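Local atomic coordinates of putative tetR family transcriptional regulator (Streptomyces coelicolor A3, PDB entry 2Q24), a protein that probably binds regulatory DNA through an N-terminal helix-turn-helix domain and controls transcription, as other TetR family regulators do. Residues B[17-28]-B[58-69]; B[144-155]-B[181-189]. All blocks are in the same frame, centred on the assembly; numbering follows the deposited sequence.

Contact 1 (B[17-28]-B[58-69]); sequences RDKILAAAVRVF and REALIEAAYRNE
In the TetR-type DNA-binding domain, helix 17-28 packs across helix 58-69, with the predicted helix-turn-helix motif lying between them in sequence. The axes come within 8.5 Å and cross at -101°. Packing is knobs-into-holes in both directions: Leu21 enters the hole formed by Leu61, Ala64, Ala65 and Asn68, and Leu61 enters that of Ile20, Leu21, Ala24 and Phe28. Small residues let the helices close up, with Ala24 CB 3.7 Å from Ala65 CB. Ile62 lays CG1 over one face of the Phe28 ring, 3.7 Å from its centroid, a CH-pi contact. Arg58 NH1 reaches the edge of the same ring, while its NH2 bonds to Ala35 O.

Asn68 serves two subunits. Asn68 ND2 gives a hydrogen bond to Asp18 OD1 (3.1 Å) and another to Asp124 of the second subunit. CG lies anti to the backbone N (chi1 -179°), which carries the amide out past Leu21. With an alanine in its place the amide is gone, which would probably cost both aspartates this donor and a bridging water its acceptor. That water joins the helices, donating to Asp18 O and, at 2.7 Å, to Asn68 OD1.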
loop_
_atom_site.group_PDB
_atom_site.type_symbol
_atom_site.label_atom_id
_atom_site.label_comp_id
_atom_site.label_asym_id
_atom_site.label_seq_id
_atom_site.Cartn_x
_atom_site.Cartn_y
_atom_site.Cartn_z
ATOM N N ARG B 17 16.087 -4.546 7.277
ATOM C CA ARG B 17 14.657 -4.421 7.621
ATOM C C ARG B 17 13.789 -5.454 6.892
ATOM O O ARG B 17 12.970 -6.138 7.528
ATOM C CB ARG B 17 14.122 -2.992 7.398
ATOM C CG ARG B 17 12.648 -2.801 7.825
ATOM C CD ARG B 17 12.027 -1.508 7.289
ATOM N NE ARG B 17 10.558 -1.471 7.419
ATOM C CZ ARG B 17 9.889 -1.048 8.496
ATOM N NH1 ARG B 17 10.541 -0.640 9.575
ATOM N NH2 ARG B 17 8.557 -1.041 8.497
ATOM N N ASP B 18 13.951 -5.567 5.571
ATOM C CA ASP B 18 13.232 -6.573 4.789
ATOM C C ASP B 18 13.510 -7.977 5.362
ATOM O O ASP B 18 12.616 -8.829 5.419
ATOM C CB ASP B 18 13.660 -6.525 3.319
ATOM C CG ASP B 18 12.612 -5.878 2.389
ATOM O OD1 ASP B 18 11.618 -5.252 2.843
ATOM O OD2 ASP B 18 12.811 -5.983 1.157
ATOM N N LYS B 19 14.746 -8.216 5.821
ATOM C CA LYS B 19 15.067 -9.517 6.397
ATOM C C LYS B 19 14.338 -9.801 7.680
ATOM O O LYS B 19 13.806 -10.902 7.860
ATOM C CB LYS B 19 16.583 -9.715 6.563
ATOM C CG LYS B 19 17.198 -10.385 5.362
ATOM C CD LYS B 19 18.709 -10.351 5.387
ATOM C CE LYS B 19 19.268 -10.955 6.643
ATOM N NZ LYS B 19 20.763 -11.139 6.593
ATOM N N ILE B 20 14.299 -8.805 8.562
ATOM C CA ILE B 20 13.648 -8.942 9.851
ATOM C C ILE B 20 12.181 -9.178 9.611
ATOM O O ILE B 20 11.587 -10.089 10.207
ATOM C CB ILE B 20 13.851 -7.675 10.746
ATOM C CG1 ILE B 20 15.287 -7.634 11.296
ATOM C CG2 ILE B 20 12.892 -7.689 11.945
ATOM C CD1 ILE B 20 15.638 -6.283 11.993
ATOM N N LEU B 21 11.598 -8.339 8.740
ATOM C CA LEU B 21 10.154 -8.387 8.525
ATOM C C LEU B 21 9.701 -9.678 7.850
ATOM O O LEU B 21 8.691 -10.247 8.233
ATOM C CB LEU B 21 9.663 -7.140 7.772
ATOM C CG LEU B 21 9.960 -5.842 8.548
ATOM C CD1 LEU B 21 9.449 -4.654 7.761
ATOM C CD2 LEU B 21 9.348 -5.849 9.990
ATOM N N ALA B 22 10.481 -10.166 6.887
ATOM C CA ALA B 22 10.202 -11.451 6.247
ATOM C C ALA B 22 10.243 -12.582 7.280
ATOM O O ALA B 22 9.332 -13.416 7.349
ATOM C CB ALA B 22 11.204 -11.710 5.126
ATOM N N ALA B 23 11.289 -12.580 8.104
ATOM C CA ALA B 23 11.417 -13.548 9.204
ATOM C C ALA B 23 10.265 -13.441 10.217
ATOM O O ALA B 23 9.727 -14.474 10.656
ATOM C CB ALA B 23 12.793 -13.401 9.913
ATOM N N ALA B 24 9.869 -12.211 10.580
ATOM C CA ALA B 24 8.718 -12.005 11.445
ATOM C C ALA B 24 7.434 -12.620 10.891
ATOM O O ALA B 24 6.683 -13.259 11.612
ATOM C CB ALA B 24 8.517 -10.497 11.716
ATOM N N VAL B 25 7.140 -12.371 9.614
ATOM C CA VAL B 25 5.954 -12.943 9.029
ATOM C C VAL B 25 5.993 -14.470 9.127
ATOM O O VAL B 25 4.995 -15.082 9.483
ATOM C CB VAL B 25 5.803 -12.519 7.554
ATOM C CG1 VAL B 25 4.740 -13.376 6.824
ATOM C CG2 VAL B 25 5.489 -11.009 7.458
ATOM N N ARG B 26 7.139 -15.068 8.795
ATOM C CA ARG B 26 7.310 -16.519 8.790
ATOM C C ARG B 26 7.037 -17.059 10.204
ATOM O O ARG B 26 6.221 -17.967 10.401
ATOM C CB ARG B 26 8.744 -16.823 8.320
ATOM C CG ARG B 26 9.133 -18.272 8.003
ATOM C CD ARG B 26 10.650 -18.328 7.638
ATOM N NE ARG B 26 11.094 -17.069 6.992
ATOM C CZ ARG B 26 12.343 -16.582 6.995
ATOM N NH1 ARG B 26 13.340 -17.231 7.596
ATOM N NH2 ARG B 26 12.599 -15.429 6.376
ATOM N N VAL B 27 7.690 -16.467 11.191
ATOM C CA VAL B 27 7.610 -16.971 12.566
ATOM C C VAL B 27 6.238 -16.687 13.213
ATOM O O VAL B 27 5.680 -17.540 13.901
ATOM C CB VAL B 27 8.783 -16.435 13.451
ATOM C CG1 VAL B 27 8.677 -16.968 14.893
ATOM C CG2 VAL B 27 10.145 -16.845 12.874
ATOM N N PHE B 28 5.696 -15.489 13.016
ATOM C CA PHE B 28 4.373 -15.198 13.564
ATOM C C PHE B 28 3.294 -16.032 12.878
ATOM O O PHE B 28 2.347 -16.460 13.534
ATOM C CB PHE B 28 4.031 -13.707 13.488
ATOM C CG PHE B 28 4.699 -12.876 14.553
ATOM C CD1 PHE B 28 4.498 -13.149 15.911
ATOM C CD2 PHE B 28 5.535 -11.827 14.198
ATOM C CE1 PHE B 28 5.131 -12.391 16.889
ATOM C CE2 PHE B 28 6.167 -11.052 15.183
ATOM C CZ PHE B 28 5.958 -11.337 16.516
ATOM N N ARG B 58 6.520 -5.701 20.614
ATOM C CA ARG B 58 6.131 -6.846 19.806
ATOM C C ARG B 58 5.042 -6.454 18.805
ATOM O O ARG B 58 5.082 -6.858 17.628
ATOM C CB ARG B 58 5.624 -7.968 20.717
ATOM C CG ARG B 58 5.305 -9.246 19.988
ATOM C CD ARG B 58 4.590 -10.218 20.914
ATOM N NE ARG B 58 5.557 -11.003 21.689
ATOM C CZ ARG B 58 5.933 -12.247 21.372
ATOM N NH1 ARG B 58 5.410 -12.866 20.314
ATOM N NH2 ARG B 58 6.822 -12.880 22.120
ATOM N N GLU B 59 4.057 -5.678 19.268
ATOM C CA GLU B 59 2.987 -5.270 18.349
ATOM C C GLU B 59 3.463 -4.350 17.214
ATOM O O GLU B 59 2.905 -4.379 16.111
ATOM C CB GLU B 59 1.721 -4.734 19.048
ATOM C CG GLU B 59 1.789 -4.267 20.460
ATOM C CD GLU B 59 2.317 -5.294 21.451
ATOM O OE1 GLU B 59 1.625 -6.283 21.781
ATOM O OE2 GLU B 59 3.444 -5.081 21.912
ATOM N N ALA B 60 4.495 -3.553 17.472
ATOM C CA ALA B 60 5.046 -2.718 16.406
ATOM C C ALA B 60 5.721 -3.616 15.345
ATOM O O ALA B 60 5.615 -3.364 14.137
ATOM C CB ALA B 60 5.991 -1.742 16.960
ATOM N N LEU B 61 6.405 -4.655 15.811
ATOM C CA LEU B 61 7.010 -5.667 14.902
ATOM C C LEU B 61 5.960 -6.379 14.073
ATOM O O LEU B 61 6.093 -6.489 12.856
ATOM C CB LEU B 61 7.895 -6.679 15.676
ATOM C CG LEU B 61 8.641 -7.682 14.793
ATOM C CD1 LEU B 61 9.552 -6.936 13.791
ATOM C CD2 LEU B 61 9.441 -8.716 15.634
ATOM N N ILE B 62 4.904 -6.865 14.718
ATOM C CA ILE B 62 3.814 -7.552 14.001
ATOM C C ILE B 62 3.189 -6.631 12.962
ATOM O O ILE B 62 3.042 -7.016 11.805
ATOM C CB ILE B 62 2.711 -7.979 15.004
ATOM C CG1 ILE B 62 3.264 -9.085 15.920
ATOM C CG2 ILE B 62 1.449 -8.483 14.270
ATOM C CD1 ILE B 62 2.495 -9.212 17.243
ATOM N N GLU B 63 2.838 -5.411 13.369
ATOM C CA GLU B 63 2.236 -4.449 12.404
ATOM C C GLU B 63 3.136 -4.170 11.210
ATOM O O GLU B 63 2.697 -4.253 10.046
ATOM C CB GLU B 63 1.853 -3.128 13.090
ATOM C CG GLU B 63 1.403 -2.118 12.051
ATOM C CD GLU B 63 0.859 -0.850 12.605
ATOM O OE1 GLU B 63 0.436 -0.823 13.774
ATOM O OE2 GLU B 63 0.896 0.143 11.842
ATOM N N ALA B 64 4.394 -3.816 11.475
ATOM C CA ALA B 64 5.379 -3.581 10.388
ATOM C C ALA B 64 5.563 -4.787 9.446
ATOM O O ALA B 64 5.631 -4.635 8.214
ATOM C CB ALA B 64 6.726 -3.176 10.981
ATOM N N ALA B 65 5.621 -5.987 10.027
ATOM C CA ALA B 65 5.744 -7.241 9.254
ATOM C C ALA B 65 4.557 -7.440 8.327
ATOM O O ALA B 65 4.749 -7.719 7.111
ATOM C CB ALA B 65 5.868 -8.439 10.156
ATOM N N TYR B 66 3.346 -7.277 8.881
ATOM C CA TYR B 66 2.134 -7.367 8.060
ATOM C C TYR B 66 2.150 -6.311 6.929
ATOM O O TYR B 66 1.870 -6.648 5.773
ATOM C CB TYR B 66 0.848 -7.257 8.919
ATOM C CG TYR B 66 -0.416 -7.349 8.061
ATOM C CD1 TYR B 66 -0.910 -8.602 7.595
ATOM C CD2 TYR B 66 -1.117 -6.194 7.715
ATOM C CE1 TYR B 66 -2.063 -8.652 6.809
ATOM C CE2 TYR B 66 -2.259 -6.253 6.951
ATOM C CZ TYR B 66 -2.706 -7.472 6.491
ATOM O OH TYR B 66 -3.834 -7.493 5.707
ATOM N N ARG B 67 2.453 -5.057 7.254
ATOM C CA ARG B 67 2.430 -3.995 6.256
ATOM C C ARG B 67 3.460 -4.223 5.184
ATOM O O ARG B 67 3.239 -3.918 4.002
ATOM C CB ARG B 67 2.698 -2.651 6.943
ATOM C CG ARG B 67 1.517 -2.198 7.777
ATOM C CD ARG B 67 1.802 -0.894 8.550
ATOM N NE ARG B 67 2.042 0.243 7.658
ATOM C CZ ARG B 67 2.185 1.491 8.058
ATOM N NH1 ARG B 67 2.139 1.769 9.367
ATOM N NH2 ARG B 67 2.394 2.457 7.163
ATOM N N ASN B 68 4.631 -4.740 5.590
ATOM C CA ASN B 68 5.658 -5.069 4.621
ATOM C C ASN B 68 5.215 -6.181 3.677
ATOM O O ASN B 68 5.496 -6.120 2.477
ATOM C CB ASN B 68 6.947 -5.497 5.368
ATOM C CG ASN B 68 8.071 -5.837 4.408
ATOM O OD1 ASN B 68 8.404 -6.996 4.251
ATOM N ND2 ASN B 68 8.663 -4.813 3.780
ATOM N N GLU B 69 4.510 -7.194 4.206
ATOM C CA GLU B 69 4.025 -8.316 3.402
ATOM C C GLU B 69 3.023 -7.817 2.320
ATOM O O GLU B 69 3.094 -8.200 1.142
ATOM C CB GLU B 69 3.361 -9.381 4.320
ATOM C CG GLU B 69 2.687 -10.562 3.595
ATOM C CD GLU B 69 3.634 -11.634 3.117
ATOM O OE1 GLU B 69 4.877 -11.508 3.295
ATOM O OE2 GLU B 69 3.129 -12.636 2.553
HETATM O O HOH W 1 6.243 -2.083 7.359
HETATM O O HOH W 2 10.582 -8.401 3.544
#

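Contact 2 (B[144-155]-B[181-189]); sequences GEIRSDIRSTDM and LVLDGLRPT
Arg147 and Leu186 meet where the loop before helix 152-165 passes the C-terminal end of helix 172-185, in the C-terminal domain. Arg147 makes two bonds to successive carbonyls. Arg147 N binds Leu186 O at 2.8 Å, and Arg147 NH1 binds Gly185 O at 2.9 Å. Both carbonyls are met almost head-on, and Gly185 O lies in the guanidinium plane, at its edge. Chi1 of 59° sets CG between the backbone N and the carbonyl carbon. The chain then runs past Leu186 O and bends at chi3 to bring NH1 to Gly185 O.

Asp149 takes the Arg147 guanidinium side-on: Arg147 NE to Asp149 OD1 at 2.7 Å, Arg147 NH2 to Asp149 OD2 at 3.0 Å. One face of the group is covered by Ile150 CD1.

Leu186 has the largest buried area of the contact. Its CB lies beside Ile146 CG2, the two side chains pointing the same way. CD2 meets Ile150 CG1, and CD1 meets the methyl of Met155, which is modelled as selenomethionine. Met155 crosses Val182 obliquely, with Met155 SE 3.4 Å from Val182 CG1. Met155 CE is 3.8 Å from Leu183 CD2, those side chains crossing at about a right angle. Leu90 of helix 86-106 also touches Leu186. Further along the chain, the Pro188 ring rests against the carbonyl oxygens of Gly144 and Glu145.

The chemistry is therefore split. An apolar cluster joins the two helix ends. Beside it Arg147, through its backbone N and its guanidinium, bonds the carbonyls of Leu186 and Gly185, where the chain leaves helix 172-185. The paired carboxylate probably balances its charge and fixes its rotation.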
loop_
_atom_site.group_PDB
_atom_site.type_symbol
_atom_site.label_atom_id
_atom_site.label_comp_id
_atom_site.label_asym_id
_atom_site.label_seq_id
_atom_site.Cartn_x
_atom_site.Cartn_y
_atom_site.Cartn_z
ATOM N N GLY B 144 -6.778 -8.740 -24.502
ATOM C CA GLY B 144 -7.733 -9.746 -24.915
ATOM C C GLY B 144 -7.519 -11.117 -24.304
ATOM O O GLY B 144 -8.091 -12.088 -24.795
ATOM N N GLU B 145 -6.715 -11.209 -23.235
ATOM C CA GLU B 145 -6.342 -12.513 -22.692
ATOM C C GLU B 145 -7.310 -12.984 -21.625
ATOM O O GLU B 145 -7.288 -14.167 -21.258
ATOM C CB GLU B 145 -4.906 -12.455 -22.112
ATOM C CG GLU B 145 -3.861 -12.363 -23.236
ATOM C CD GLU B 145 -2.409 -12.258 -22.729
ATOM O OE1 GLU B 145 -2.171 -12.388 -21.504
ATOM O OE2 GLU B 145 -1.523 -12.022 -23.572
ATOM N N ILE B 146 -8.063 -12.037 -21.061
ATOM C CA ILE B 146 -9.180 -12.353 -20.176
ATOM C C ILE B 146 -10.387 -11.529 -20.571
ATOM O O ILE B 146 -10.275 -10.480 -21.271
ATOM C CB ILE B 146 -8.889 -12.116 -18.646
ATOM C CG1 ILE B 146 -8.572 -10.647 -18.359
ATOM C CG2 ILE B 146 -7.806 -13.100 -18.139
ATOM C CD1 ILE B 146 -8.699 -10.286 -16.831
ATOM N N ARG B 147 -11.552 -11.976 -20.119
ATOM C CA ARG B 147 -12.772 -11.174 -20.209
ATOM C C ARG B 147 -12.586 -9.868 -19.459
ATOM O O ARG B 147 -11.738 -9.739 -18.560
ATOM C CB ARG B 147 -13.971 -11.941 -19.620
ATOM C CG ARG B 147 -13.749 -12.305 -18.164
ATOM C CD ARG B 147 -14.645 -13.483 -17.721
ATOM N NE ARG B 147 -16.076 -13.089 -17.762
ATOM C CZ ARG B 147 -17.060 -13.884 -17.363
ATOM N NH1 ARG B 147 -16.796 -15.137 -16.932
ATOM N NH2 ARG B 147 -18.317 -13.428 -17.410
ATOM N N SER B 148 -13.397 -8.885 -19.823
ATOM C CA SER B 148 -13.236 -7.551 -19.229
ATOM C C SER B 148 -14.367 -7.199 -18.248
ATOM O O SER B 148 -14.393 -6.080 -17.689
ATOM C CB SER B 148 -13.195 -6.488 -20.333
ATOM O OG SER B 148 -14.415 -6.525 -21.038
ATOM N N ASP B 149 -15.279 -8.142 -18.028
ATOM C CA ASP B 149 -16.465 -7.855 -17.221
ATOM C C ASP B 149 -16.453 -8.384 -15.779
ATOM O O ASP B 149 -17.500 -8.401 -15.117
ATOM C CB ASP B 149 -17.701 -8.384 -17.940
ATOM C CG ASP B 149 -17.683 -9.913 -18.064
ATOM O OD1 ASP B 149 -16.576 -10.453 -18.108
ATOM O OD2 ASP B 149 -18.732 -10.576 -18.133
ATOM N N ILE B 150 -15.309 -8.818 -15.299
ATOM C CA ILE B 150 -15.209 -9.211 -13.888
ATOM C C ILE B 150 -14.671 -8.077 -13.020
ATOM O O ILE B 150 -13.758 -7.384 -13.420
ATOM C CB ILE B 150 -14.358 -10.493 -13.708
ATOM C CG1 ILE B 150 -14.945 -11.633 -14.532
ATOM C CG2 ILE B 150 -14.224 -10.851 -12.211
ATOM C CD1 ILE B 150 -16.445 -12.071 -14.154
ATOM N N ARG B 151 -15.244 -7.931 -11.829
ATOM C CA ARG B 151 -14.899 -6.895 -10.878
ATOM C C ARG B 151 -13.710 -7.355 -10.026
ATOM O O ARG B 151 -13.674 -8.497 -9.606
ATOM C CB ARG B 151 -16.123 -6.609 -9.972
ATOM C CG ARG B 151 -17.554 -6.665 -10.669
ATOM C CD ARG B 151 -18.556 -5.716 -9.997
ATOM N NE ARG B 151 -20.012 -5.954 -10.157
ATOM C CZ ARG B 151 -20.676 -6.355 -11.249
ATOM N NH1 ARG B 151 -20.086 -6.598 -12.402
ATOM N NH2 ARG B 151 -21.999 -6.514 -11.177
ATOM N N SER B 152 -12.754 -6.457 -9.765
ATOM C CA SER B 152 -11.622 -6.823 -8.945
ATOM C C SER B 152 -12.037 -7.133 -7.488
ATOM O O SER B 152 -11.398 -7.938 -6.837
ATOM C CB SER B 152 -10.497 -5.770 -9.036
ATOM O OG SER B 152 -11.019 -4.474 -8.869
ATOM N N THR B 153 -13.111 -6.529 -6.997
ATOM C CA THR B 153 -13.536 -6.867 -5.628
ATOM C C THR B 153 -14.051 -8.332 -5.555
ATOM O O THR B 153 -13.955 -9.018 -4.516
ATOM C CB THR B 153 -14.559 -5.879 -5.080
ATOM O OG1 THR B 153 -14.911 -6.288 -3.756
ATOM C CG2 THR B 153 -15.762 -5.858 -5.915
ATOM N N ASP B 154 -14.623 -8.782 -6.665
ATOM C CA ASP B 154 -15.105 -10.161 -6.728
ATOM C C ASP B 154 -13.930 -11.113 -6.847
ATOM O O ASP B 154 -13.890 -12.154 -6.210
ATOM C CB ASP B 154 -16.064 -10.366 -7.917
ATOM C CG ASP B 154 -17.410 -9.736 -7.707
ATOM O OD1 ASP B 154 -17.785 -9.386 -6.558
ATOM O OD2 ASP B 154 -18.126 -9.628 -8.714
HETATM N N MSE B 155 -12.940 -10.757 -7.660
HETATM C CA MSE B 155 -11.769 -11.595 -7.768
HETATM C C MSE B 155 -11.063 -11.659 -6.405
HETATM O O MSE B 155 -10.526 -12.693 -5.989
HETATM C CB MSE B 155 -10.848 -11.040 -8.867
HETATM C CG MSE B 155 -9.702 -11.905 -9.161
HETATM SE SE MSE B 155 -10.346 -13.638 -10.042
HETATM C CE MSE B 155 -8.516 -14.264 -10.293
ATOM N N LEU B 181 -9.098 -23.009 -11.707
ATOM C CA LEU B 181 -10.529 -22.972 -12.003
ATOM C C LEU B 181 -10.978 -21.530 -12.095
ATOM O O LEU B 181 -11.700 -21.148 -13.030
ATOM C CB LEU B 181 -11.340 -23.701 -10.931
ATOM C CG LEU B 181 -12.850 -23.671 -11.048
ATOM C CD1 LEU B 181 -13.358 -24.310 -12.357
ATOM C CD2 LEU B 181 -13.410 -24.416 -9.855
ATOM N N VAL B 182 -10.537 -20.721 -11.136
ATOM C CA VAL B 182 -10.927 -19.266 -11.115
ATOM C C VAL B 182 -10.356 -18.537 -12.331
ATOM O O VAL B 182 -11.075 -17.795 -13.000
ATOM C CB VAL B 182 -10.459 -18.591 -9.802
ATOM C CG1 VAL B 182 -10.529 -17.078 -9.921
ATOM C CG2 VAL B 182 -11.353 -19.081 -8.655
ATOM N N LEU B 183 -9.082 -18.788 -12.649
ATOM C CA LEU B 183 -8.476 -18.170 -13.837
ATOM C C LEU B 183 -9.145 -18.638 -15.116
ATOM O O LEU B 183 -9.327 -17.833 -16.042
ATOM C CB LEU B 183 -6.948 -18.362 -13.889
ATOM C CG LEU B 183 -6.290 -17.655 -12.666
ATOM C CD1 LEU B 183 -4.890 -18.171 -12.513
ATOM C CD2 LEU B 183 -6.306 -16.159 -12.799
ATOM N N ASP B 184 -9.577 -19.902 -15.151
ATOM C CA ASP B 184 -10.371 -20.384 -16.302
ATOM C C ASP B 184 -11.733 -19.687 -16.435
ATOM O O ASP B 184 -12.215 -19.487 -17.560
ATOM C CB ASP B 184 -10.550 -21.900 -16.279
ATOM C CG ASP B 184 -9.283 -22.629 -16.669
ATOM O OD1 ASP B 184 -8.313 -21.966 -17.158
ATOM O OD2 ASP B 184 -9.240 -23.842 -16.413
ATOM N N GLY B 185 -12.335 -19.288 -15.320
ATOM C CA GLY B 185 -13.594 -18.495 -15.375
ATOM C C GLY B 185 -13.351 -17.130 -16.056
ATOM O O GLY B 185 -14.309 -16.485 -16.503
ATOM N N LEU B 186 -12.072 -16.698 -16.120
ATOM C CA LEU B 186 -11.731 -15.391 -16.699
ATOM C C LEU B 186 -11.544 -15.499 -18.207
ATOM O O LEU B 186 -11.368 -14.484 -18.881
ATOM C CB LEU B 186 -10.408 -14.862 -16.097
ATOM C CG LEU B 186 -10.523 -14.503 -14.599
ATOM C CD1 LEU B 186 -9.165 -13.940 -14.154
ATOM C CD2 LEU B 186 -11.682 -13.547 -14.261
ATOM N N ARG B 187 -11.573 -16.711 -18.756
ATOM C CA ARG B 187 -11.328 -16.887 -20.200
ATOM C C ARG B 187 -12.322 -16.032 -21.011
ATOM O O ARG B 187 -13.506 -16.001 -20.665
ATOM C CB ARG B 187 -11.458 -18.386 -20.583
ATOM C CG ARG B 187 -10.351 -19.265 -19.991
ATOM C CD ARG B 187 -10.354 -20.692 -20.678
ATOM N NE ARG B 187 -11.192 -21.740 -20.045
ATOM C CZ ARG B 187 -12.493 -21.653 -19.748
ATOM N NH1 ARG B 187 -13.139 -20.526 -19.938
ATOM N NH2 ARG B 187 -13.151 -22.694 -19.202
ATOM N N PRO B 188 -11.835 -15.360 -22.091
ATOM C CA PRO B 188 -12.566 -14.491 -23.045
ATOM C C PRO B 188 -13.594 -15.422 -23.695
ATOM O O PRO B 188 -13.294 -16.598 -23.900
ATOM C CB PRO B 188 -11.471 -13.907 -23.957
ATOM C CG PRO B 188 -10.333 -14.794 -23.790
ATOM C CD PRO B 188 -10.415 -15.473 -22.461
ATOM N N THR B 189 -14.719 -14.862 -24.138
ATOM C CA THR B 189 -15.471 -15.401 -25.294
ATOM C C THR B 189 -14.678 -15.898 -26.473
ATOM O O THR B 189 -14.770 -17.093 -26.838
ATOM C CB THR B 189 -16.615 -14.438 -25.658
#

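Contact 1 and contact 2 lie on opposite sides of the chain's centre. Their centres are 33 Å apart, and their nearest atoms are about 14 Å apart. Both segments of contact 1 come earlier in the chain than those of contact 2. They share no helix: one belongs to the TetR DNA-binding region, the other to the SbtR-like C-terminal region. Helix 86-106 reaches both, touching Val25, Tyr66 and Glu69 at contact 1 and Leu183 and Leu186 at contact 2. The second subunit also touches contact 1, whereas no other chain of the assembly touches contact 2. One contact thus packs the DNA-binding domain near the dimer partner. The other closes the far end of the all-helical C-terminal domain.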